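Local coordinates for protein transferrin (Manduca sexta, PDB 6WB6) that binds and transports iron as a secreted protein, taking up one ferric ion per molecule together with carbonate, at residues Ser370-Ser375 with Pro615-Ile620; Ile224-Phe229 with Phe249-Val254; Val441-Thr446 with Glu535-Asp540; Met140-His143 with Glu149-Leu152; Arg354-Ser359 with Asp391-Ser396. All blocks are in the same frame, centred on the assembly; numbering follows the deposited sequence.

Contact 1 of 5, residues Ser370-Ser375 with Pro615-Ile620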
# COMPACT_ATOMS: atom_id res chain seq x y z
N SER A 370 1.80 0.59 -12.39
CA SER A 370 2.51 1.87 -12.48
C SER A 370 1.55 3.01 -12.75
O SER A 370 1.67 4.07 -12.16
CB SER A 370 3.56 1.84 -13.59
OG SER A 370 3.97 3.14 -13.83
N VAL A 371 0.63 2.82 -13.70
CA VAL A 371 -0.28 3.91 -14.04
C VAL A 371 -1.19 4.21 -12.86
O VAL A 371 -1.50 5.38 -12.58
CB VAL A 371 -1.09 3.56 -15.30
CG1 VAL A 371 -1.82 4.77 -15.75
CG2 VAL A 371 -0.17 3.14 -16.42
N PHE A 372 -1.59 3.19 -12.12
CA PHE A 372 -2.41 3.43 -10.94
C PHE A 372 -1.61 4.21 -9.89
O PHE A 372 -2.06 5.27 -9.41
CB PHE A 372 -2.90 2.10 -10.37
CG PHE A 372 -3.64 2.26 -9.09
CD1 PHE A 372 -4.93 2.74 -9.09
CD2 PHE A 372 -3.05 1.93 -7.90
CE1 PHE A 372 -5.61 2.91 -7.90
CE2 PHE A 372 -3.72 2.11 -6.71
CZ PHE A 372 -5.01 2.59 -6.72
N ALA A 373 -0.42 3.72 -9.54
CA ALA A 373 0.40 4.39 -8.53
C ALA A 373 0.60 5.85 -8.88
O ALA A 373 0.49 6.72 -8.02
CB ALA A 373 1.74 3.70 -8.38
N PHE A 374 0.93 6.13 -10.14
CA PHE A 374 1.16 7.51 -10.54
C PHE A 374 -0.09 8.35 -10.35
O PHE A 374 -0.03 9.45 -9.81
CB PHE A 374 1.62 7.58 -11.98
CG PHE A 374 1.91 8.96 -12.42
CD1 PHE A 374 3.12 9.54 -12.14
CD2 PHE A 374 0.97 9.68 -13.13
CE1 PHE A 374 3.42 10.81 -12.54
CE2 PHE A 374 1.26 10.96 -13.54
CZ PHE A 374 2.49 11.52 -13.25
N SER A 375 -1.23 7.86 -10.84
CA SER A 375 -2.47 8.60 -10.69
C SER A 375 -2.83 8.82 -9.23
O SER A 375 -3.66 9.69 -8.94
CB SER A 375 -3.62 7.87 -11.40
OG SER A 375 -3.85 6.62 -10.80
N PRO A 615 -8.59 -3.31 -2.49
CA PRO A 615 -8.25 -4.19 -3.61
C PRO A 615 -9.17 -4.00 -4.80
O PRO A 615 -8.82 -4.45 -5.89
CB PRO A 615 -8.39 -5.60 -3.02
CG PRO A 615 -9.32 -5.45 -1.90
CD PRO A 615 -9.06 -4.08 -1.32
N ASP A 616 -10.32 -3.35 -4.61
CA ASP A 616 -11.23 -3.12 -5.73
C ASP A 616 -10.68 -2.08 -6.69
O ASP A 616 -11.04 -2.09 -7.87
CB ASP A 616 -12.59 -2.66 -5.21
CG ASP A 616 -12.49 -1.46 -4.31
OD1 ASP A 616 -11.49 -1.37 -3.56
OD2 ASP A 616 -13.39 -0.60 -4.32
N LEU A 617 -9.83 -1.17 -6.21
CA LEU A 617 -9.22 -0.18 -7.08
C LEU A 617 -8.13 -0.80 -7.94
O LEU A 617 -8.06 -0.56 -9.15
CB LEU A 617 -8.62 0.96 -6.25
CG LEU A 617 -9.56 1.99 -5.62
CD1 LEU A 617 -8.73 2.87 -4.77
CD2 LEU A 617 -10.34 2.79 -6.68
N PHE A 618 -7.23 -1.53 -7.31
CA PHE A 618 -6.21 -2.28 -8.00
C PHE A 618 -5.95 -3.50 -7.15
O PHE A 618 -5.69 -3.38 -5.95
CB PHE A 618 -4.94 -1.49 -8.23
CG PHE A 618 -3.92 -2.25 -9.02
CD1 PHE A 618 -4.03 -2.36 -10.40
CD2 PHE A 618 -2.87 -2.90 -8.39
CE1 PHE A 618 -3.12 -3.06 -11.14
CE2 PHE A 618 -1.94 -3.62 -9.13
CZ PHE A 618 -2.06 -3.70 -10.50
N ASN A 619 -6.06 -4.68 -7.75
CA ASN A 619 -5.99 -5.92 -7.01
C ASN A 619 -4.53 -6.35 -7.03
O ASN A 619 -4.09 -7.18 -7.83
CB ASN A 619 -6.92 -6.95 -7.63
CG ASN A 619 -7.13 -8.14 -6.74
OD1 ASN A 619 -6.59 -8.21 -5.63
ND2 ASN A 619 -7.93 -9.09 -7.20
N ILE A 620 -3.76 -5.72 -6.14
CA ILE A 620 -2.31 -5.90 -6.15
C ILE A 620 -1.94 -7.36 -5.89
O ILE A 620 -0.99 -7.87 -6.47
CB ILE A 620 -1.64 -4.94 -5.15
CG1 ILE A 620 -0.12 -5.07 -5.23
CG2 ILE A 620 -2.12 -5.16 -3.73
CD1 ILE A 620 0.64 -3.90 -4.59
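The aromatic ring of Phe372, near the end of helix 360-375, lies against the backbone-proximal carbons of Leu617 and Phe618 and shows how one side chain can serve two neighbours at once. Its CB leaves the helix toward the 615-620 loop, and CG stands anti to the backbone N (chi1 175°), which extends the ring outward from the helix. From CG onward the ring meets Phe618: Phe372 CD2 is 3.9 Å from Phe618 CB, and Phe372 CE2 is 4.1 Å from the same carbon. This methylene sits almost squarely over one face, 4.0 Å from the ring centroid, in a CH-pi contact. Farther out, CE1 and CZ of Phe372 meet Leu617 CB, at 3.9 Å from CE1 and 4.0 Å from CZ. The two phenyl rings are not a full stack: their planes differ by 17°, but they are slid apart to a centroid separation of 5.9 Å and barely overlap. In the bilobal transferrin fold this cluster lies where the C-terminal lobe meets the N-terminal one, for Val40 on helix 39-47 touches both Phe372 and Phe618, while Met610 and Leu611 of helix 597-611 add further cover to Phe372. Leu617 also approaches Asp57, predicted to bind iron, although the ferric ion in this structure is held by Tyr90 and Tyr204. At the backbone of the residue that carries the contact, Ser375 OG donates a 2.6 Å hydrogen bond to Phe372 O within the last turn of the helix.

Contact 2 of 5, residues Ile224-Phe229 with Phe249-Val254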
# COMPACT_ATOMS: atom_id res chain seq x y z
N ILE A 224 -15.36 24.90 2.95
CA ILE A 224 -16.52 24.55 3.76
C ILE A 224 -16.14 24.55 5.23
O ILE A 224 -16.91 25.02 6.08
CB ILE A 224 -17.11 23.21 3.29
CG1 ILE A 224 -18.39 22.92 4.05
CG2 ILE A 224 -16.12 22.06 3.45
CD1 ILE A 224 -19.24 21.80 3.41
N PHE A 225 -14.94 24.04 5.55
CA PHE A 225 -14.48 24.12 6.94
C PHE A 225 -14.07 25.53 7.30
O PHE A 225 -14.12 25.89 8.49
CB PHE A 225 -13.32 23.16 7.20
CG PHE A 225 -13.77 21.78 7.57
CD1 PHE A 225 -14.04 20.86 6.60
CD2 PHE A 225 -13.95 21.42 8.89
CE1 PHE A 225 -14.47 19.62 6.91
CE2 PHE A 225 -14.38 20.15 9.22
CZ PHE A 225 -14.65 19.26 8.22
N THR A 226 -13.68 26.35 6.33
CA THR A 226 -13.36 27.73 6.65
C THR A 226 -14.64 28.51 6.97
O THR A 226 -14.72 29.23 7.97
CB THR A 226 -12.60 28.39 5.51
OG1 THR A 226 -11.40 27.65 5.23
CG2 THR A 226 -12.25 29.83 5.84
N ARG A 227 -15.66 28.33 6.15
CA ARG A 227 -16.92 29.01 6.39
C ARG A 227 -17.55 28.57 7.71
O ARG A 227 -17.98 29.40 8.50
CB ARG A 227 -17.84 28.76 5.20
CG ARG A 227 -17.35 29.48 3.99
CD ARG A 227 -18.33 29.41 2.84
NE ARG A 227 -19.58 30.09 3.15
CZ ARG A 227 -19.76 31.40 3.07
NH1 ARG A 227 -18.76 32.18 2.68
NH2 ARG A 227 -20.95 31.91 3.37
N LYS A 228 -17.56 27.27 7.99
CA LYS A 228 -18.19 26.81 9.23
C LYS A 228 -17.39 27.23 10.46
O LYS A 228 -17.98 27.47 11.52
CB LYS A 228 -18.34 25.30 9.21
CG LYS A 228 -19.20 24.83 8.11
CD LYS A 228 -19.45 23.34 8.19
CE LYS A 228 -20.46 22.98 7.15
NZ LYS A 228 -20.51 21.52 6.98
N PHE A 229 -16.08 27.32 10.33
CA PHE A 229 -15.25 27.76 11.45
C PHE A 229 -15.73 29.12 11.93
O PHE A 229 -15.68 29.40 13.13
CB PHE A 229 -13.78 27.82 11.02
CG PHE A 229 -12.81 28.17 12.13
CD1 PHE A 229 -12.44 27.23 13.08
CD2 PHE A 229 -12.22 29.42 12.18
CE1 PHE A 229 -11.53 27.56 14.08
CE2 PHE A 229 -11.33 29.75 13.17
CZ PHE A 229 -10.98 28.83 14.12
N PHE A 249 -9.75 37.50 9.45
CA PHE A 249 -9.06 36.57 8.58
C PHE A 249 -9.43 36.85 7.14
O PHE A 249 -10.40 37.55 6.85
CB PHE A 249 -9.39 35.12 8.94
CG PHE A 249 -8.99 34.77 10.33
CD1 PHE A 249 -9.84 35.05 11.39
CD2 PHE A 249 -7.74 34.24 10.58
CE1 PHE A 249 -9.47 34.76 12.66
CE2 PHE A 249 -7.36 33.95 11.86
CZ PHE A 249 -8.23 34.23 12.91
N ARG A 250 -8.63 36.30 6.24
CA ARG A 250 -8.80 36.52 4.82
C ARG A 250 -8.31 35.30 4.05
O ARG A 250 -7.38 34.60 4.48
CB ARG A 250 -8.01 37.75 4.34
CG ARG A 250 -8.40 39.08 5.01
CD ARG A 250 -9.60 39.75 4.35
NE ARG A 250 -9.76 41.12 4.85
CZ ARG A 250 -10.33 41.44 6.01
NH1 ARG A 250 -10.80 40.51 6.81
NH2 ARG A 250 -10.43 42.71 6.36
N TYR A 251 -8.92 35.05 2.90
CA TYR A 251 -8.28 34.17 1.95
C TYR A 251 -7.14 34.95 1.32
O TYR A 251 -7.24 36.15 1.10
CB TYR A 251 -9.24 33.71 0.86
CG TYR A 251 -10.45 32.98 1.33
CD1 TYR A 251 -10.37 31.75 1.95
CD2 TYR A 251 -11.70 33.49 1.06
CE1 TYR A 251 -11.50 31.08 2.36
CE2 TYR A 251 -12.83 32.84 1.45
CZ TYR A 251 -12.74 31.63 2.09
OH TYR A 251 -13.90 31.00 2.46
N LEU A 252 -6.04 34.26 1.03
CA LEU A 252 -4.98 34.81 0.21
C LEU A 252 -5.15 34.22 -1.19
O LEU A 252 -5.19 32.99 -1.35
CB LEU A 252 -3.62 34.48 0.82
CG LEU A 252 -2.40 34.93 0.02
CD1 LEU A 252 -2.24 36.44 0.01
CD2 LEU A 252 -1.12 34.27 0.56
N CYS A 253 -5.29 35.10 -2.18
CA CYS A 253 -5.52 34.70 -3.56
C CYS A 253 -4.21 34.59 -4.34
O CYS A 253 -3.19 35.16 -3.96
CB CYS A 253 -6.47 35.70 -4.23
SG CYS A 253 -7.94 36.10 -3.25
N VAL A 254 -4.24 33.82 -5.44
CA VAL A 254 -3.02 33.69 -6.25
C VAL A 254 -2.54 35.07 -6.69
O VAL A 254 -1.34 35.30 -6.83
CB VAL A 254 -3.25 32.77 -7.47
CG1 VAL A 254 -1.93 32.62 -8.30
CG2 VAL A 254 -3.73 31.41 -7.03
O HOH W 1 -16.38 31.70 1.40
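Thr226 and Tyr251 approach from opposite directions, and their meeting is a methyl group against the far end of a phenol: Thr226 CG2 is 3.8 Å from Tyr251 CE1 and 3.9 Å from Tyr251 OH. Rotation about the first side-chain bond (chi1 -58°) sends this methyl away from the backbone N and keeps OG1 beside it, where the hydroxyl bonds back to Lys222 O, four residues earlier, just before the helix. Arg227 supplies the second touch, its CG lying 4.1 Å from Tyr251 OH. The arginine chain then bends at chi3, and its guanidinium comes nearly coplanar with the phenol, the planes 27° apart. One water lies at the edge of both groups and in the plane of each. It accepts from Arg227 NH1 at 2.7 Å and is hydrogen-bonded to Tyr251 OH at 2.8 Å. Farther out, Arg227 NE bonds to Pro233 O, which helps to set the guanidinium in place. Val93 and Val95 of strand 90-97 touch both Thr226 and Tyr251, and Leu208 of helix 203-213 also packs on Thr226. The contact therefore seats helix 223-229 against strand 249-252, beside strand 90-97 of the same mixed sheet in the N-terminal lobe. The same helix carries Phe225, whose ring meets that of the iron ligand Tyr204. The chemistry is a division of labour: the apolar touch is direct, whereas the phenol and the guanidinium are linked through a water, which the arginine's positive charge would be expected to polarise.

Contact 3 of 5, residues Val441-Thr446 with Glu535-Asp540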
# COMPACT_ATOMS: atom_id res chain seq x y z
N VAL A 441 7.45 -28.38 15.81
CA VAL A 441 6.17 -28.79 16.37
C VAL A 441 6.40 -30.04 17.21
O VAL A 441 7.06 -30.99 16.75
CB VAL A 441 5.14 -29.05 15.25
CG1 VAL A 441 3.79 -29.39 15.83
CG2 VAL A 441 5.05 -27.85 14.32
N VAL A 442 5.89 -30.02 18.45
CA VAL A 442 5.96 -31.15 19.37
C VAL A 442 4.56 -31.44 19.90
O VAL A 442 3.68 -30.58 19.88
CB VAL A 442 6.93 -30.89 20.55
CG1 VAL A 442 8.38 -30.99 20.07
CG2 VAL A 442 6.67 -29.51 21.22
N LYS A 443 4.34 -32.68 20.34
CA LYS A 443 3.11 -33.00 21.05
C LYS A 443 3.12 -32.35 22.43
O LYS A 443 4.17 -32.18 23.05
CB LYS A 443 2.95 -34.51 21.21
CG LYS A 443 2.68 -35.23 19.91
CD LYS A 443 2.02 -36.58 20.13
CE LYS A 443 1.75 -37.24 18.78
NZ LYS A 443 1.22 -38.62 18.86
N LYS A 444 1.94 -31.98 22.91
CA LYS A 444 1.89 -31.40 24.24
C LYS A 444 2.39 -32.41 25.25
O LYS A 444 2.09 -33.60 25.16
CB LYS A 444 0.47 -30.95 24.58
CG LYS A 444 0.09 -29.64 23.91
CD LYS A 444 -1.03 -28.94 24.63
CE LYS A 444 -1.65 -27.87 23.74
NZ LYS A 444 -2.64 -27.03 24.46
N GLY A 445 3.17 -31.94 26.21
CA GLY A 445 3.58 -32.77 27.32
C GLY A 445 4.76 -33.68 27.06
O GLY A 445 5.19 -34.38 28.00
N THR A 446 5.32 -33.71 25.85
CA THR A 446 6.52 -34.50 25.67
C THR A 446 7.71 -33.78 26.32
O THR A 446 7.63 -32.61 26.69
CB THR A 446 6.79 -34.80 24.19
OG1 THR A 446 6.86 -33.59 23.42
CG2 THR A 446 5.71 -35.71 23.64
N GLU A 535 2.11 -37.28 14.49
CA GLU A 535 0.96 -38.00 15.03
C GLU A 535 1.27 -39.46 15.35
O GLU A 535 0.87 -39.94 16.42
CB GLU A 535 -0.22 -37.91 14.05
CG GLU A 535 -1.43 -38.74 14.47
CD GLU A 535 -2.60 -38.63 13.49
OE1 GLU A 535 -3.68 -39.17 13.80
OE2 GLU A 535 -2.45 -38.01 12.43
N GLU A 536 1.97 -40.18 14.45
CA GLU A 536 2.25 -41.61 14.62
C GLU A 536 3.54 -41.90 15.40
O GLU A 536 4.04 -43.03 15.36
CB GLU A 536 2.34 -42.31 13.25
CG GLU A 536 1.00 -42.39 12.50
CD GLU A 536 1.14 -43.04 11.12
OE1 GLU A 536 2.27 -43.38 10.74
OE2 GLU A 536 0.11 -43.22 10.44
N ASP A 537 4.08 -40.89 16.09
CA ASP A 537 5.29 -41.02 16.91
C ASP A 537 6.46 -41.61 16.13
O ASP A 537 7.39 -42.18 16.72
CB ASP A 537 5.00 -41.82 18.18
CG ASP A 537 3.99 -41.13 19.08
OD1 ASP A 537 3.72 -39.93 18.86
OD2 ASP A 537 3.47 -41.77 20.01
N ARG A 538 6.44 -41.48 14.81
CA ARG A 538 7.61 -41.81 14.02
C ARG A 538 8.67 -40.73 14.12
O ARG A 538 9.82 -40.96 13.72
CB ARG A 538 7.22 -42.02 12.55
CG ARG A 538 6.24 -43.15 12.33
CD ARG A 538 6.02 -43.42 10.85
NE ARG A 538 4.83 -42.74 10.35
CZ ARG A 538 4.80 -41.86 9.35
NH1 ARG A 538 5.90 -41.52 8.68
NH2 ARG A 538 3.64 -41.33 8.99
N GLY A 539 8.28 -39.55 14.60
CA GLY A 539 9.24 -38.55 15.01
C GLY A 539 8.72 -37.87 16.26
O GLY A 539 7.53 -37.88 16.54
N ASP A 540 9.66 -37.30 17.03
CA ASP A 540 9.36 -36.62 18.28
C ASP A 540 9.27 -35.11 18.12
O ASP A 540 9.00 -34.40 19.10
CB ASP A 540 10.44 -36.96 19.32
CG ASP A 540 10.69 -38.45 19.40
OD1 ASP A 540 9.80 -39.15 19.93
OD2 ASP A 540 11.74 -38.93 18.90
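Lys443 reaches across to the end of helix 530-535 and is gripped there by two acceptors, which makes its amino group the tight point of an otherwise superficial contact. Its chain is extended beyond CG, carrying NZ to 2.8 Å from Asp537 OD1 in a salt bridge and to 2.8 Å from Glu535 O in a second hydrogen bond. The carboxylate oxygen is met on its syn side, although NZ stands 32° out of the carboxylate plane; the carbonyl is approached from above its plane, away from the lone pairs. Because Glu535 ends the helix, the ammonium lies at its C-terminal end, where its charge would be expected to suit the partial negative charge of the terminal carbonyls. Asp537 comes to the lysine at about a right angle, from a backbone with positive phi just past the helix. A second, weaker touch is van der Waals, methyl CG1 of Val442 lying 3.6 Å from the carbonyl oxygen Asp540 O. The looser side belongs to residues turned toward solvent. Glu535 starts its side chain away from the 441-446 segment, and Glu536 OE1 accepts from Arg538 NE at 2.7 Å in a salt bridge within the segment. Beyond Lys443 the chain makes an exposed type II turn, in which Thr446 OG1 bonds to Lys443 O at 3.1 Å and Arg569 binds both of these oxygens. In the C-terminal lobe, strand 437-443 runs antiparallel to strands 542-545 and 557-560; Tyr557 of the latter touches Lys443 and Glu535, so the contact bridges the end of strand 437-443 and helix 530-535.

Contact 4 of 5, residues Met140-His143 with Glu149-Leu152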
# COMPACT_ATOMS: atom_id res chain seq x y z
N MET A 140 13.33 20.25 -5.57
CA MET A 140 13.02 18.96 -4.98
C MET A 140 13.63 17.80 -5.78
O MET A 140 13.16 16.67 -5.67
CB MET A 140 11.51 18.81 -4.86
CG MET A 140 10.91 19.68 -3.71
SD MET A 140 9.11 19.53 -3.65
CE MET A 140 8.66 20.58 -5.00
N ASN A 141 14.69 18.05 -6.54
CA ASN A 141 15.33 17.03 -7.36
C ASN A 141 16.71 16.66 -6.85
O ASN A 141 17.56 16.21 -7.62
CB ASN A 141 15.40 17.49 -8.81
CG ASN A 141 16.35 18.66 -9.02
OD1 ASN A 141 16.72 19.36 -8.07
ND2 ASN A 141 16.73 18.88 -10.28
N ASP A 142 16.95 16.85 -5.55
CA ASP A 142 18.12 16.29 -4.89
C ASP A 142 17.98 14.78 -4.96
O ASP A 142 17.08 14.20 -4.35
CB ASP A 142 18.22 16.81 -3.45
CG ASP A 142 19.37 16.20 -2.66
OD1 ASP A 142 20.11 15.38 -3.22
OD2 ASP A 142 19.53 16.53 -1.47
N HIS A 143 18.82 14.11 -5.73
CA HIS A 143 18.65 12.67 -5.90
C HIS A 143 19.45 11.85 -4.91
O HIS A 143 19.42 10.62 -4.99
CB HIS A 143 18.97 12.28 -7.34
CG HIS A 143 17.86 12.58 -8.30
ND1 HIS A 143 16.67 11.88 -8.30
CD2 HIS A 143 17.74 13.54 -9.25
CE1 HIS A 143 15.88 12.38 -9.24
NE2 HIS A 143 16.50 13.39 -9.82
N GLU A 149 11.13 12.58 0.59
CA GLU A 149 12.01 13.39 1.43
C GLU A 149 12.28 14.74 0.79
O GLU A 149 12.39 15.75 1.51
CB GLU A 149 13.32 12.68 1.72
CG GLU A 149 14.03 13.39 2.87
CD GLU A 149 15.28 12.71 3.38
OE1 GLU A 149 15.60 11.62 2.90
OE2 GLU A 149 15.93 13.27 4.30
N ASN A 150 12.37 14.81 -0.54
CA ASN A 150 12.60 16.09 -1.17
C ASN A 150 11.49 17.09 -0.83
O ASN A 150 11.77 18.27 -0.56
CB ASN A 150 12.74 15.92 -2.68
CG ASN A 150 14.20 15.73 -3.11
OD1 ASN A 150 14.95 16.70 -3.29
ND2 ASN A 150 14.61 14.48 -3.26
N GLU A 151 10.24 16.64 -0.81
CA GLU A 151 9.09 17.49 -0.50
C GLU A 151 9.15 17.99 0.92
O GLU A 151 8.87 19.16 1.19
CB GLU A 151 7.79 16.71 -0.65
CG GLU A 151 7.50 16.25 -1.99
CD GLU A 151 6.34 15.26 -2.04
OE1 GLU A 151 5.72 14.94 -0.98
OE2 GLU A 151 6.05 14.82 -3.16
N LEU A 152 9.41 17.08 1.85
CA LEU A 152 9.47 17.42 3.26
C LEU A 152 10.63 18.36 3.55
O LEU A 152 10.52 19.27 4.38
CB LEU A 152 9.60 16.15 4.09
CG LEU A 152 8.44 15.16 3.98
CD1 LEU A 152 8.86 13.74 4.44
CD2 LEU A 152 7.25 15.68 4.80
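The chain folds back on itself so that the backbones of Met140 and Asn150 come close, with their CA atoms 4.8 Å apart, and the loop lies along the first turns of helix 147-158. Asn150 is the side chain that exploits this proximity. Its ND2 donates a nearly straight hydrogen bond to Asp142 O at 2.7 Å, in the carbonyl plane and on a lone pair, while its OD1 receives a weak, bent bond from Asp142 N at 3.0 Å. One amide thus takes hold of both polar backbone atoms of a single residue, a pair of side-chain-to-backbone hydrogen bonds by which a helix of the N-terminal lobe holds the loop that precedes it; ND2 also bonds to Ser146 O, which helps fix the amide's rotation. The fit is tight: Met140 O lies 2.9 Å from Asn150 CG, and chi1 of Asn150, at -92°, departs from a staggered value. Met140 lies along the next residue of the helix, its SD 3.8 Å from Glu151 CA and 4.0 Å from Glu151 CG. The carboxylate of Glu151 has its partners outside the contact: salt bridges to Lys148 and Arg344 and hydrogen bonds to Tyr124 and His346.

Contact 5 of 5, residues Arg354-Ser359 with Asp391-Ser396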
# COMPACT_ATOMS: atom_id res chain seq x y z
N ARG A 354 12.70 1.19 -11.33
CA ARG A 354 12.51 0.20 -12.38
C ARG A 354 12.45 -1.17 -11.72
O ARG A 354 13.44 -1.63 -11.15
CB ARG A 354 13.63 0.24 -13.41
CG ARG A 354 13.86 1.59 -14.04
CD ARG A 354 15.18 1.63 -14.76
NE ARG A 354 16.28 1.56 -13.78
CZ ARG A 354 17.56 1.43 -14.10
NH1 ARG A 354 17.94 1.34 -15.37
NH2 ARG A 354 18.48 1.36 -13.13
N LEU A 355 11.27 -1.78 -11.74
CA LEU A 355 11.10 -3.13 -11.22
C LEU A 355 11.34 -4.11 -12.35
O LEU A 355 10.78 -3.94 -13.44
CB LEU A 355 9.71 -3.35 -10.66
CG LEU A 355 9.39 -4.82 -10.33
CD1 LEU A 355 10.28 -5.36 -9.25
CD2 LEU A 355 7.91 -5.00 -9.97
N CYS A 356 12.16 -5.12 -12.10
CA CYS A 356 12.42 -6.13 -13.11
C CYS A 356 11.40 -7.25 -12.96
O CYS A 356 11.17 -7.74 -11.85
CB CYS A 356 13.84 -6.68 -12.99
SG CYS A 356 14.26 -7.73 -14.43
N VAL A 357 10.75 -7.60 -14.06
CA VAL A 357 9.76 -8.66 -14.11
C VAL A 357 10.23 -9.73 -15.08
O VAL A 357 11.04 -9.48 -15.97
CB VAL A 357 8.38 -8.12 -14.54
CG1 VAL A 357 7.93 -7.01 -13.61
CG2 VAL A 357 8.45 -7.61 -15.95
N THR A 358 9.70 -10.94 -14.91
CA THR A 358 10.18 -12.10 -15.65
C THR A 358 9.15 -12.69 -16.60
O THR A 358 9.35 -13.82 -17.07
CB THR A 358 10.64 -13.21 -14.71
OG1 THR A 358 9.56 -13.57 -13.83
CG2 THR A 358 11.83 -12.77 -13.88
N SER A 359 8.06 -11.99 -16.91
CA SER A 359 7.10 -12.53 -17.85
C SER A 359 6.27 -11.40 -18.43
O SER A 359 6.22 -10.30 -17.87
CB SER A 359 6.20 -13.57 -17.19
OG SER A 359 5.25 -12.97 -16.35
N ASP A 391 17.27 -15.03 -12.63
CA ASP A 391 18.71 -14.77 -12.66
C ASP A 391 19.02 -13.59 -13.58
O ASP A 391 19.91 -12.79 -13.28
CB ASP A 391 19.48 -16.02 -13.08
CG ASP A 391 20.96 -15.76 -13.22
OD1 ASP A 391 21.69 -15.80 -12.18
OD2 ASP A 391 21.40 -15.49 -14.36
N ALA A 392 18.30 -13.47 -14.69
CA ALA A 392 18.54 -12.33 -15.57
C ALA A 392 18.02 -11.03 -14.98
O ALA A 392 18.56 -9.96 -15.28
CB ALA A 392 17.92 -12.55 -16.94
N CYS A 393 16.95 -11.09 -14.17
CA CYS A 393 16.52 -9.89 -13.47
C CYS A 393 17.55 -9.49 -12.43
O CYS A 393 17.81 -8.30 -12.23
CB CYS A 393 15.15 -10.11 -12.80
SG CYS A 393 13.77 -9.63 -13.82
N LEU A 394 18.11 -10.47 -11.72
CA LEU A 394 19.12 -10.17 -10.72
C LEU A 394 20.36 -9.57 -11.36
O LEU A 394 20.89 -8.57 -10.88
CB LEU A 394 19.48 -11.43 -9.94
CG LEU A 394 18.33 -11.99 -9.12
CD1 LEU A 394 18.75 -13.34 -8.61
CD2 LEU A 394 17.95 -11.03 -7.97
N LYS A 395 20.86 -10.19 -12.42
CA LYS A 395 21.96 -9.58 -13.15
C LYS A 395 21.61 -8.16 -13.54
O LYS A 395 22.46 -7.26 -13.51
CB LYS A 395 22.30 -10.39 -14.39
CG LYS A 395 23.34 -9.75 -15.31
CD LYS A 395 24.69 -9.48 -14.60
CE LYS A 395 25.85 -9.36 -15.62
NZ LYS A 395 27.10 -8.71 -15.06
N SER A 396 20.37 -7.94 -13.97
CA SER A 396 20.02 -6.62 -14.46
C SER A 396 20.06 -5.60 -13.33
O SER A 396 20.49 -4.46 -13.54
CB SER A 396 18.64 -6.64 -15.12
OG SER A 396 18.20 -5.34 -15.47
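Cys356 and Cys393 meet through a disulfide, and no flat side chain enters the contact; the planar group that comes nearest is the carbonyl of Val357, whose O lies 3.5 Å from Cys393 SG. The sulfur atoms are joined at 2.1 Å with chi3 of -79°, a left-handed twist about the S-S bond that leaves Cys356 CB and Cys393 CB 3.7 Å apart. Each half reaches the bond differently. Cys356 starts toward the helix with its SG trans to N (chi1 -170°), whereas Cys393 adopts a chi1 of -92°. Thr358 touches the bridge at its rim, CG2 3.7 Å from Cys393 SG. On the other side of the strand, Val357 points away from the disulfide and packs on Ala362, Leu363 and Cys366 of helix 360-375, the helix for which Ser359 is the N-cap. Strand 352-357, that helix and the parallel strand 381-386 form a beta-alpha-beta unit at the start of the C-terminal lobe, and the disulfide fastens its first strand to the next helix, 390-399. The N-terminal lobe repeats the same plan, with Cys8 on strand 5-10 bonded to Cys42 on helix 39-47, as expected of the two homologous halves of a transferrin.

How the contacts relate
From the N terminus, contact 4 first closes a short loop into helix 147-158; contact 2 follows, closing a loop of 19 residues without helix or strand between helix 223-229 and strand 249-252. Both belong to the N-terminal lobe, their centres about 30 Å apart. In the C-terminal lobe, contact 5 joins the first strand to helix 390-399, and contact 1 opens before contact 5 closes, so the two cross: residues 370-375 lie between the cysteines, while 615-620 return to tie helix 360-375 to the loop before strand 638-641. Contact 3 falls within the span of contact 1, yet sits about 47 Å away, centre to centre, tying the sheet around strand 437-443 to helix 530-535.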